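PDB 5NDX: glycosyl hydrolase from Rhizobium leguminosarum bv. trifolii, which probably hydrolyses O-glycosidic bonds in alpha-L-iduronosides, as a bacterial orthologue of human alpha-L-iduronidase. Local coordinates for residues I219-V224 against V239-L244; K234-V239 against I288-E293. The protein carries 2 engineered substitutions. All coordinates share one frame; numbering follows the deposited sequence.

Contact 1: I219-V224 against V239-L244; sequences IHEKGV and VDRTLL. With 8U8 ((2~{R},3~{S},4~{S},5~{R},6~{S})-6-(4-methyl-2-oxidanylidene-chromen-7-yl)oxy-3,4,5-tris(oxidanyl)oxane-2-carboxylic acid), chain M.
R241 reaches out from helix 235-252 to grip E221 and K222 in the loop that follows strand 216-219, tying together the sixth strand and helix of the (beta/alpha)8 barrel. The charged part of the contact is a side-on salt bridge in which two nitrogens share one oxygen: R241 NE lies 2.8 Å from E221 OE1, and R241 NH2 lies 3.0 Å from the same E221 OE1. Both come from one face of the carboxylate, whose plane stands 59° from that of the guanidinium; the oxygen nevertheless sits close to the guanidinium plane. The bend at chi3 (-53°) in the arginine chain turns this N-H edge toward the loop. The other carboxylate oxygen, OE2, is bonded to T187, so both oxygens are engaged.

Bonds to backbone carbonyls extend the grip. R241 NH2 also donates to K222 O at 2.8 Å, and R241 NH1 donates to a water that also lies 2.9 Å from G223 O. A leucine in place of R241 would probably leave E221 OE1 without its charged mate and K222 O without this donor.

Packing beside the ion pair is thin. T242 OG1, already bonded to I238 O, passes E221 CG at 4.1 Å, and I219 CD1 approaches this hydroxyl at 4.4 Å.

The remaining interactions belong to the ligand pocket. H220 is bonded through ND1 to D264; its CD2 comes within 3.8 Å of the glycosidic oxygen, 8U8 O2, and its NE2 makes a weak hydrogen bond to Q146, the altered residue at the predicted proton-donor position. K222 CB turns away from the helix, and its extended chain carries the ammonium, paired with D267 and E265, to the ligand carboxylate, where K222 NZ donates to 8U8 O6 at 2.9 Å.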
ATOM      1  N   ILE A 219     -13.721  10.474  -2.190  1.00 40.12           N
ATOM      2  CA  ILE A 219     -14.810   9.539  -1.963  1.00 40.86           C
ATOM      3  C   ILE A 219     -14.256   8.130  -1.741  1.00 41.58           C
ATOM      4  O   ILE A 219     -13.082   7.902  -2.058  1.00 40.48           O
ATOM      5  CB  ILE A 219     -15.747   9.502  -3.186  1.00 42.33           C
ATOM      6  CG1 ILE A 219     -15.006   9.146  -4.459  1.00 41.78           C
ATOM      7  CG2 ILE A 219     -16.421  10.858  -3.373  1.00 43.95           C
ATOM      8  CD1 ILE A 219     -15.931   9.046  -5.660  1.00 45.10           C
ATOM      9  N   HIS A 220     -15.065   7.214  -1.183  1.00 39.88           N
ATOM     10  CA  HIS A 220     -14.763   5.791  -1.235  1.00 42.97           C
ATOM     11  C   HIS A 220     -15.682   5.127  -2.262  1.00 39.72           C
ATOM     12  O   HIS A 220     -16.895   5.287  -2.212  1.00 38.84           O
ATOM     13  CB  HIS A 220     -15.070   4.926   0.011  1.00 47.95           C
ATOM     14  CG  HIS A 220     -14.960   5.584   1.313  1.00 47.66           C
ATOM     15  ND1 HIS A 220     -14.068   6.592   1.569  1.00 52.42           N
ATOM     16  CD2 HIS A 220     -15.586   5.318   2.477  1.00 49.04           C
ATOM     17  CE1 HIS A 220     -14.129   6.921   2.839  1.00 47.66           C
ATOM     18  NE2 HIS A 220     -15.078   6.201   3.401  1.00 51.24           N
ATOM     19  N   GLU A 221     -15.089   4.315  -3.092  1.00 37.42           N
ATOM     20  CA  GLU A 221     -15.822   3.477  -4.038  1.00 38.17           C
ATOM     21  C   GLU A 221     -15.151   2.109  -4.048  1.00 36.95           C
ATOM     22  O   GLU A 221     -13.943   1.992  -4.307  1.00 37.41           O
ATOM     23  CB  GLU A 221     -15.837   4.091  -5.445  1.00 39.50           C
ATOM     24  CG  GLU A 221     -16.562   5.442  -5.592  1.00 41.54           C
ATOM     25  CD  GLU A 221     -18.073   5.367  -5.327  1.00 47.16           C
ATOM     26  OE1 GLU A 221     -18.609   4.233  -5.118  1.00 45.48           O
ATOM     27  OE2 GLU A 221     -18.733   6.455  -5.299  1.00 49.12           O
ATOM     28  N   LYS A 222     -15.943   1.097  -3.760  1.00 37.25           N
ATOM     29  CA  LYS A 222     -15.509  -0.279  -3.612  1.00 37.69           C
ATOM     30  C   LYS A 222     -16.191  -1.192  -4.585  1.00 35.75           C
ATOM     31  O   LYS A 222     -17.224  -0.866  -5.169  1.00 36.26           O
ATOM     32  CB  LYS A 222     -15.750  -0.738  -2.175  1.00 37.87           C
ATOM     33  CG  LYS A 222     -15.092   0.214  -1.190  1.00 38.88           C
ATOM     34  CD  LYS A 222     -14.780  -0.427   0.154  1.00 40.12           C
ATOM     35  CE  LYS A 222     -14.352   0.571   1.254  1.00 41.61           C
ATOM     36  NZ  LYS A 222     -13.450  -0.054   2.287  1.00 40.94           N
ATOM     37  N   GLY A 223     -15.587  -2.347  -4.788  1.00 33.34           N
ATOM     38  CA  GLY A 223     -16.019  -3.230  -5.866  1.00 35.70           C
ATOM     39  C   GLY A 223     -17.359  -3.940  -5.696  1.00 35.14           C
ATOM     40  O   GLY A 223     -18.053  -4.202  -6.661  1.00 35.17           O
ATOM     41  N   VAL A 224     -17.708  -4.271  -4.474  1.00 36.16           N
ATOM     42  CA  VAL A 224     -18.958  -4.994  -4.219  1.00 37.19           C
ATOM     43  C   VAL A 224     -19.294  -4.889  -2.731  1.00 38.79           C
ATOM     44  O   VAL A 224     -18.434  -4.650  -1.881  1.00 37.90           O
ATOM     45  CB  VAL A 224     -18.926  -6.481  -4.691  1.00 35.79           C
ATOM     46  CG1 VAL A 224     -17.999  -7.316  -3.815  1.00 34.99           C
ATOM     47  CG2 VAL A 224     -20.327  -7.103  -4.767  1.00 35.80           C
ATOM     48  N   VAL A 239     -14.685   2.639 -11.375  1.00 36.98           N
ATOM     49  CA  VAL A 239     -14.389   3.712 -12.314  1.00 36.63           C
ATOM     50  C   VAL A 239     -15.692   4.373 -12.849  1.00 38.00           C
ATOM     51  O   VAL A 239     -15.746   5.595 -12.985  1.00 36.94           O
ATOM     52  CB  VAL A 239     -13.553   3.207 -13.487  1.00 35.93           C
ATOM     53  CG1 VAL A 239     -13.527   4.243 -14.615  1.00 35.58           C
ATOM     54  CG2 VAL A 239     -12.151   2.903 -13.003  1.00 35.45           C
ATOM     55  N   ASP A 240     -16.719   3.584 -13.131  1.00 37.85           N
ATOM     56  CA  ASP A 240     -17.993   4.145 -13.607  1.00 39.98           C
ATOM     57  C   ASP A 240     -18.576   5.107 -12.574  1.00 39.21           C
ATOM     58  O   ASP A 240     -18.979   6.231 -12.930  1.00 39.12           O
ATOM     59  CB  ASP A 240     -19.035   3.060 -13.930  1.00 41.62           C
ATOM     60  CG  ASP A 240     -18.593   2.139 -15.043  1.00 43.84           C
ATOM     61  OD1 ASP A 240     -17.717   2.523 -15.846  1.00 45.95           O
ATOM     62  OD2 ASP A 240     -19.104   1.003 -15.098  1.00 48.23           O
ATOM     63  N   ARG A 241     -18.619   4.696 -11.310  1.00 36.34           N
ATOM     64  CA  ARG A 241     -19.191   5.580 -10.310  1.00 38.23           C
ATOM     65  C   ARG A 241     -18.340   6.814 -10.065  1.00 39.55           C
ATOM     66  O   ARG A 241     -18.890   7.881  -9.814  1.00 41.53           O
ATOM     67  CB  ARG A 241     -19.566   4.853  -9.018  1.00 38.71           C
ATOM     68  CG  ARG A 241     -20.666   3.783  -9.237  1.00 40.98           C
ATOM     69  CD  ARG A 241     -21.222   3.324  -7.900  1.00 41.94           C
ATOM     70  NE  ARG A 241     -20.139   2.890  -7.027  1.00 41.23           N
ATOM     71  CZ  ARG A 241     -19.563   1.701  -7.094  1.00 41.98           C
ATOM     72  NH1 ARG A 241     -19.987   0.800  -7.968  1.00 42.14           N
ATOM     73  NH2 ARG A 241     -18.563   1.404  -6.253  1.00 44.16           N
ATOM     74  N   THR A 242     -17.016   6.691 -10.178  1.00 38.22           N
ATOM     75  CA  THR A 242     -16.118   7.841 -10.034  1.00 38.71           C
ATOM     76  C   THR A 242     -16.367   8.875 -11.143  1.00 38.95           C
ATOM     77  O   THR A 242     -16.398  10.081 -10.880  1.00 38.56           O
ATOM     78  CB  THR A 242     -14.630   7.392  -9.999  1.00 36.99           C
ATOM     79  OG1 THR A 242     -14.474   6.433  -8.943  1.00 36.56           O
ATOM     80  CG2 THR A 242     -13.682   8.583  -9.761  1.00 36.20           C
ATOM     81  N   LEU A 243     -16.542   8.395 -12.365  1.00 39.85           N
ATOM     82  CA  LEU A 243     -16.817   9.257 -13.503  1.00 42.60           C
ATOM     83  C   LEU A 243     -18.227   9.879 -13.423  1.00 45.21           C
ATOM     84  O   LEU A 243     -18.412  10.996 -13.879  1.00 43.30           O
ATOM     85  CB  LEU A 243     -16.620   8.519 -14.823  1.00 42.36           C
ATOM     86  CG  LEU A 243     -15.177   8.156 -15.174  1.00 43.33           C
ATOM     87  CD1 LEU A 243     -15.146   7.381 -16.480  1.00 43.78           C
ATOM     88  CD2 LEU A 243     -14.304   9.384 -15.265  1.00 43.76           C
ATOM     89  N   LEU A 244     -19.180   9.168 -12.815  1.00 45.27           N
ATOM     90  CA  LEU A 244     -20.507   9.717 -12.537  1.00 46.60           C
ATOM     91  C   LEU A 244     -20.382  10.895 -11.601  1.00 45.04           C
ATOM     92  O   LEU A 244     -21.049  11.899 -11.772  1.00 42.06           O
ATOM     93  CB  LEU A 244     -21.407   8.672 -11.886  1.00 48.10           C
ATOM     94  CG  LEU A 244     -22.894   8.956 -11.866  1.00 53.51           C
ATOM     95  CD1 LEU A 244     -23.431   8.855 -13.288  1.00 56.51           C
ATOM     96  CD2 LEU A 244     -23.600   7.923 -10.992  1.00 55.99           C
TER
HETATM   97  C15 8U8 M 712     -22.120   1.541   7.623  1.00126.91           C
HETATM   98  C13 8U8 M 712     -21.737   1.837   6.295  1.00131.95           C
HETATM   99  C14 8U8 M 712     -22.724   2.233   5.388  1.00132.30           C
HETATM  100  C16 8U8 M 712     -22.383   2.572   4.076  1.00131.61           C
HETATM  101  O9  8U8 M 712     -23.309   2.880   3.327  1.00128.59           O
HETATM  102  O8  8U8 M 712     -21.074   2.509   3.637  1.00122.24           O
HETATM  103  C11 8U8 M 712     -20.066   2.237   4.529  1.00118.18           C
HETATM  104  C10 8U8 M 712     -18.740   2.316   4.092  1.00111.55           C
HETATM  105  C12 8U8 M 712     -20.388   1.884   5.868  1.00128.18           C
HETATM  106  C7  8U8 M 712     -19.319   1.645   6.753  1.00122.67           C
HETATM  107  C8  8U8 M 712     -17.994   1.730   6.313  1.00115.94           C
HETATM  108  C9  8U8 M 712     -17.690   2.053   4.980  1.00109.17           C
HETATM  109  O2  8U8 M 712     -16.399   2.184   4.508  1.00 90.24           O
HETATM  110  C5  8U8 M 712     -15.224   1.497   5.091  1.00 68.08           C
HETATM  111  O1  8U8 M 712     -15.544   0.109   5.271  1.00 60.78           O
HETATM  112  C1  8U8 M 712     -14.739  -0.644   6.093  1.00 48.18           C
HETATM  113  C6  8U8 M 712     -14.673  -1.880   5.396  1.00 35.15           C
HETATM  114  O7  8U8 M 712     -14.464  -2.874   6.082  1.00 37.79           O
HETATM  115  O6  8U8 M 712     -14.802  -1.826   4.186  1.00 37.30           O
HETATM  116  C2  8U8 M 712     -13.258  -0.181   6.250  1.00 59.96           C
HETATM  117  O5  8U8 M 712     -12.524  -0.559   5.067  1.00 54.97           O
HETATM  118  C3  8U8 M 712     -13.111   1.369   6.580  1.00 54.95           C
HETATM  119  O4  8U8 M 712     -12.620   1.529   7.866  1.00 55.21           O
HETATM  120  C4  8U8 M 712     -14.465   2.128   6.409  1.00 66.47           C
HETATM  121  O3  8U8 M 712     -14.178   3.586   6.391  1.00 53.88           O
HETATM  122  O   HOH W   1     -18.373  -1.656  -8.114  1.00 49.10           O

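Contact 2: K234-V239 against I288-E293; sequences KTNAIV and IARIIE
T235 packs against I291 where helices 235-252 and 282-300, two neighbouring outer helices of the (beta/alpha)8 barrel, run side by side. The axes of the short segments approach to 9.5 Å at an angle of 34°, with N-to-C directions roughly aligned. The tight part is apolar: T235 CG2 rests on the ethyl arm of the isoleucine, 3.5 Å from I291 CG1. Beyond it the arm ends against a second side chain, I238 CD1 meeting I291 CD1 at 4.1 Å with the two chains at about a right angle. The CG1-CD1 arm thus lies against two residues one helical turn apart.

On the other side of T235 the contact is polar, and it ends at the partly exposed N236. R290, its chain extended from CG to NE, runs across T235 at about a right angle. R290 NE forms a salt bridge with D416 OD1, beyond strand 407-413, and T235 OG1 is hydrogen-bonded to the same oxygen. Q294 also bonds to the threonine hydroxyl. With chi1 at 53°, T235 turns its oxygen to this polar side and its methyl to I291; T235 OG1 lies near the guanidinium plane, 3.2 Å from R290 NE.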
ATOM      1  N   LYS A 234     -17.113  -5.942  -8.797  1.00 36.33           N
ATOM      2  CA  LYS A 234     -17.359  -5.321 -10.118  1.00 39.34           C
ATOM      3  C   LYS A 234     -16.360  -4.156 -10.286  1.00 35.50           C
ATOM      4  O   LYS A 234     -16.648  -3.032  -9.911  1.00 34.91           O
ATOM      5  CB  LYS A 234     -18.819  -4.770 -10.216  1.00 45.19           C
ATOM      6  CG  LYS A 234     -19.896  -5.806 -10.534  1.00 52.54           C
ATOM      7  CD  LYS A 234     -19.680  -7.094  -9.737  1.00 61.86           C
ATOM      8  CE  LYS A 234     -20.833  -8.133  -9.686  1.00 65.24           C
ATOM      9  NZ  LYS A 234     -21.394  -8.175  -8.288  1.00 62.28           N
ATOM     10  N   THR A 235     -15.178  -4.452 -10.777  1.00 34.62           N
ATOM     11  CA  THR A 235     -14.087  -3.491 -10.698  1.00 34.73           C
ATOM     12  C   THR A 235     -14.333  -2.287 -11.621  1.00 34.15           C
ATOM     13  O   THR A 235     -14.084  -1.142 -11.214  1.00 32.20           O
ATOM     14  CB  THR A 235     -12.718  -4.133 -10.962  1.00 33.44           C
ATOM     15  OG1 THR A 235     -12.747  -4.846 -12.199  1.00 33.48           O
ATOM     16  CG2 THR A 235     -12.369  -5.099  -9.882  1.00 34.56           C
ATOM     17  N   ASN A 236     -14.778  -2.535 -12.844  1.00 34.94           N
ATOM     18  CA  ASN A 236     -15.071  -1.428 -13.763  1.00 37.95           C
ATOM     19  C   ASN A 236     -16.129  -0.465 -13.238  1.00 38.39           C
ATOM     20  O   ASN A 236     -16.071   0.750 -13.567  1.00 37.80           O
ATOM     21  CB  ASN A 236     -15.395  -1.911 -15.200  1.00 40.22           C
ATOM     22  CG  ASN A 236     -14.127  -2.021 -16.108  1.00 43.21           C
ATOM     23  OD1 ASN A 236     -13.910  -3.045 -16.775  1.00 49.94           O
ATOM     24  ND2 ASN A 236     -13.325  -1.002 -16.148  1.00 40.06           N
ATOM     25  N   ALA A 237     -17.028  -0.936 -12.361  1.00 36.88           N
ATOM     26  CA  ALA A 237     -18.041  -0.034 -11.819  1.00 38.48           C
ATOM     27  C   ALA A 237     -17.466   0.971 -10.830  1.00 37.50           C
ATOM     28  O   ALA A 237     -18.061   2.020 -10.586  1.00 36.84           O
ATOM     29  CB  ALA A 237     -19.215  -0.809 -11.213  1.00 39.69           C
ATOM     30  N   ILE A 238     -16.316   0.658 -10.244  1.00 35.38           N
ATOM     31  CA  ILE A 238     -15.633   1.618  -9.394  1.00 35.09           C
ATOM     32  C   ILE A 238     -15.290   2.853 -10.224  1.00 35.23           C
ATOM     33  O   ILE A 238     -15.567   3.961  -9.823  1.00 36.07           O
ATOM     34  CB  ILE A 238     -14.359   1.038  -8.744  1.00 34.14           C
ATOM     35  CG1 ILE A 238     -14.722  -0.089  -7.756  1.00 34.37           C
ATOM     36  CG2 ILE A 238     -13.564   2.135  -8.039  1.00 34.43           C
ATOM     37  CD1 ILE A 238     -13.512  -0.927  -7.310  1.00 35.11           C
ATOM     38  N   VAL A 239     -14.685   2.639 -11.375  1.00 36.98           N
ATOM     39  CA  VAL A 239     -14.389   3.712 -12.314  1.00 36.63           C
ATOM     40  C   VAL A 239     -15.692   4.373 -12.849  1.00 38.00           C
ATOM     41  O   VAL A 239     -15.746   5.595 -12.985  1.00 36.94           O
ATOM     42  CB  VAL A 239     -13.553   3.207 -13.487  1.00 35.93           C
ATOM     43  CG1 VAL A 239     -13.527   4.243 -14.615  1.00 35.58           C
ATOM     44  CG2 VAL A 239     -12.151   2.903 -13.003  1.00 35.45           C
ATOM     45  N   ILE A 288      -6.173  -6.055  -7.397  1.00 29.71           N
ATOM     46  CA  ILE A 288      -5.588  -4.718  -7.091  1.00 28.62           C
ATOM     47  C   ILE A 288      -4.947  -4.090  -8.342  1.00 30.03           C
ATOM     48  O   ILE A 288      -5.167  -2.903  -8.669  1.00 28.55           O
ATOM     49  CB  ILE A 288      -4.523  -4.847  -5.982  1.00 31.67           C
ATOM     50  CG1 ILE A 288      -5.210  -5.137  -4.612  1.00 32.39           C
ATOM     51  CG2 ILE A 288      -3.694  -3.571  -5.818  1.00 32.65           C
ATOM     52  CD1 ILE A 288      -4.277  -5.668  -3.529  1.00 30.92           C
ATOM     53  N   ALA A 289      -4.154  -4.897  -9.070  1.00 28.92           N
ATOM     54  CA  ALA A 289      -3.519  -4.398 -10.246  1.00 28.98           C
ATOM     55  C   ALA A 289      -4.545  -4.061 -11.353  1.00 30.15           C
ATOM     56  O   ALA A 289      -4.401  -3.056 -12.078  1.00 30.26           O
ATOM     57  CB  ALA A 289      -2.441  -5.351 -10.732  1.00 27.60           C
ATOM     58  N   ARG A 290      -5.575  -4.891 -11.471  1.00 30.49           N
ATOM     59  CA  ARG A 290      -6.608  -4.673 -12.438  1.00 31.70           C
ATOM     60  C   ARG A 290      -7.371  -3.369 -12.192  1.00 30.82           C
ATOM     61  O   ARG A 290      -7.628  -2.623 -13.128  1.00 31.46           O
ATOM     62  CB  ARG A 290      -7.553  -5.873 -12.479  1.00 33.98           C
ATOM     63  CG  ARG A 290      -8.863  -5.639 -13.159  1.00 36.63           C
ATOM     64  CD  ARG A 290      -9.541  -6.966 -13.378  1.00 41.46           C
ATOM     65  NE  ARG A 290     -10.903  -6.825 -13.824  1.00 47.02           N
ATOM     66  CZ  ARG A 290     -11.369  -7.028 -15.054  1.00 48.62           C
ATOM     67  NH1 ARG A 290     -10.619  -7.371 -16.057  1.00 49.71           N
ATOM     68  NH2 ARG A 290     -12.644  -6.818 -15.272  1.00 56.24           N
ATOM     69  N   ILE A 291      -7.730  -3.113 -10.954  1.00 30.62           N
ATOM     70  CA  ILE A 291      -8.354  -1.843 -10.557  1.00 31.75           C
ATOM     71  C   ILE A 291      -7.455  -0.621 -10.900  1.00 32.23           C
ATOM     72  O   ILE A 291      -7.904   0.393 -11.490  1.00 29.89           O
ATOM     73  CB  ILE A 291      -8.690  -1.867  -9.089  1.00 31.75           C
ATOM     74  CG1 ILE A 291      -9.910  -2.773  -8.858  1.00 32.42           C
ATOM     75  CG2 ILE A 291      -8.989  -0.482  -8.539  1.00 33.29           C
ATOM     76  CD1 ILE A 291     -10.061  -3.201  -7.424  1.00 31.68           C
ATOM     77  N   ILE A 292      -6.180  -0.750 -10.579  1.00 31.72           N
ATOM     78  CA  ILE A 292      -5.216   0.266 -10.942  1.00 30.84           C
ATOM     79  C   ILE A 292      -5.155   0.486 -12.441  1.00 32.25           C
ATOM     80  O   ILE A 292      -5.234   1.643 -12.918  1.00 30.88           O
ATOM     81  CB  ILE A 292      -3.833  -0.053 -10.342  1.00 31.00           C
ATOM     82  CG1 ILE A 292      -3.899   0.224  -8.819  1.00 30.91           C
ATOM     83  CG2 ILE A 292      -2.733   0.726 -11.069  1.00 31.03           C
ATOM     84  CD1 ILE A 292      -2.809  -0.434  -7.983  1.00 32.21           C
ATOM     85  N   GLU A 293      -5.036  -0.601 -13.210  1.00 32.70           N
ATOM     86  CA  GLU A 293      -4.904  -0.432 -14.642  1.00 32.19           C
ATOM     87  C   GLU A 293      -6.158   0.211 -15.272  1.00 33.84           C
ATOM     88  O   GLU A 293      -6.046   1.021 -16.204  1.00 33.68           O
ATOM     89  CB  GLU A 293      -4.546  -1.754 -15.307  1.00 33.99           C
ATOM     90  CG  GLU A 293      -4.223  -1.640 -16.783  1.00 34.50           C
ATOM     91  CD  GLU A 293      -5.425  -1.704 -17.722  1.00 37.07           C
ATOM     92  OE1 GLU A 293      -6.528  -2.115 -17.317  1.00 35.73           O
ATOM     93  OE2 GLU A 293      -5.212  -1.377 -18.917  1.00 39.34           O
TER

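Overall arrangement
Both contacts are largely buried and share helix 235-252, which turns one flank to its own barrel strand and the following loop in contact 1 and another to the next helix, 282-300, in contact 2. Contact 1 depends on charge and on backbone acceptors, in a loop whose H220 and K222 face the ligand pocket; contact 2, away from that pocket, combines aliphatic packing with a buried polar group directed at D416. Their centres are about 9 Å apart and they meet directly. G223 O probably accepts a hydrogen bond from K234 N at 2.9 Å, and the side chain of I238 packs against the 221-223 backbone while its end also touches I291.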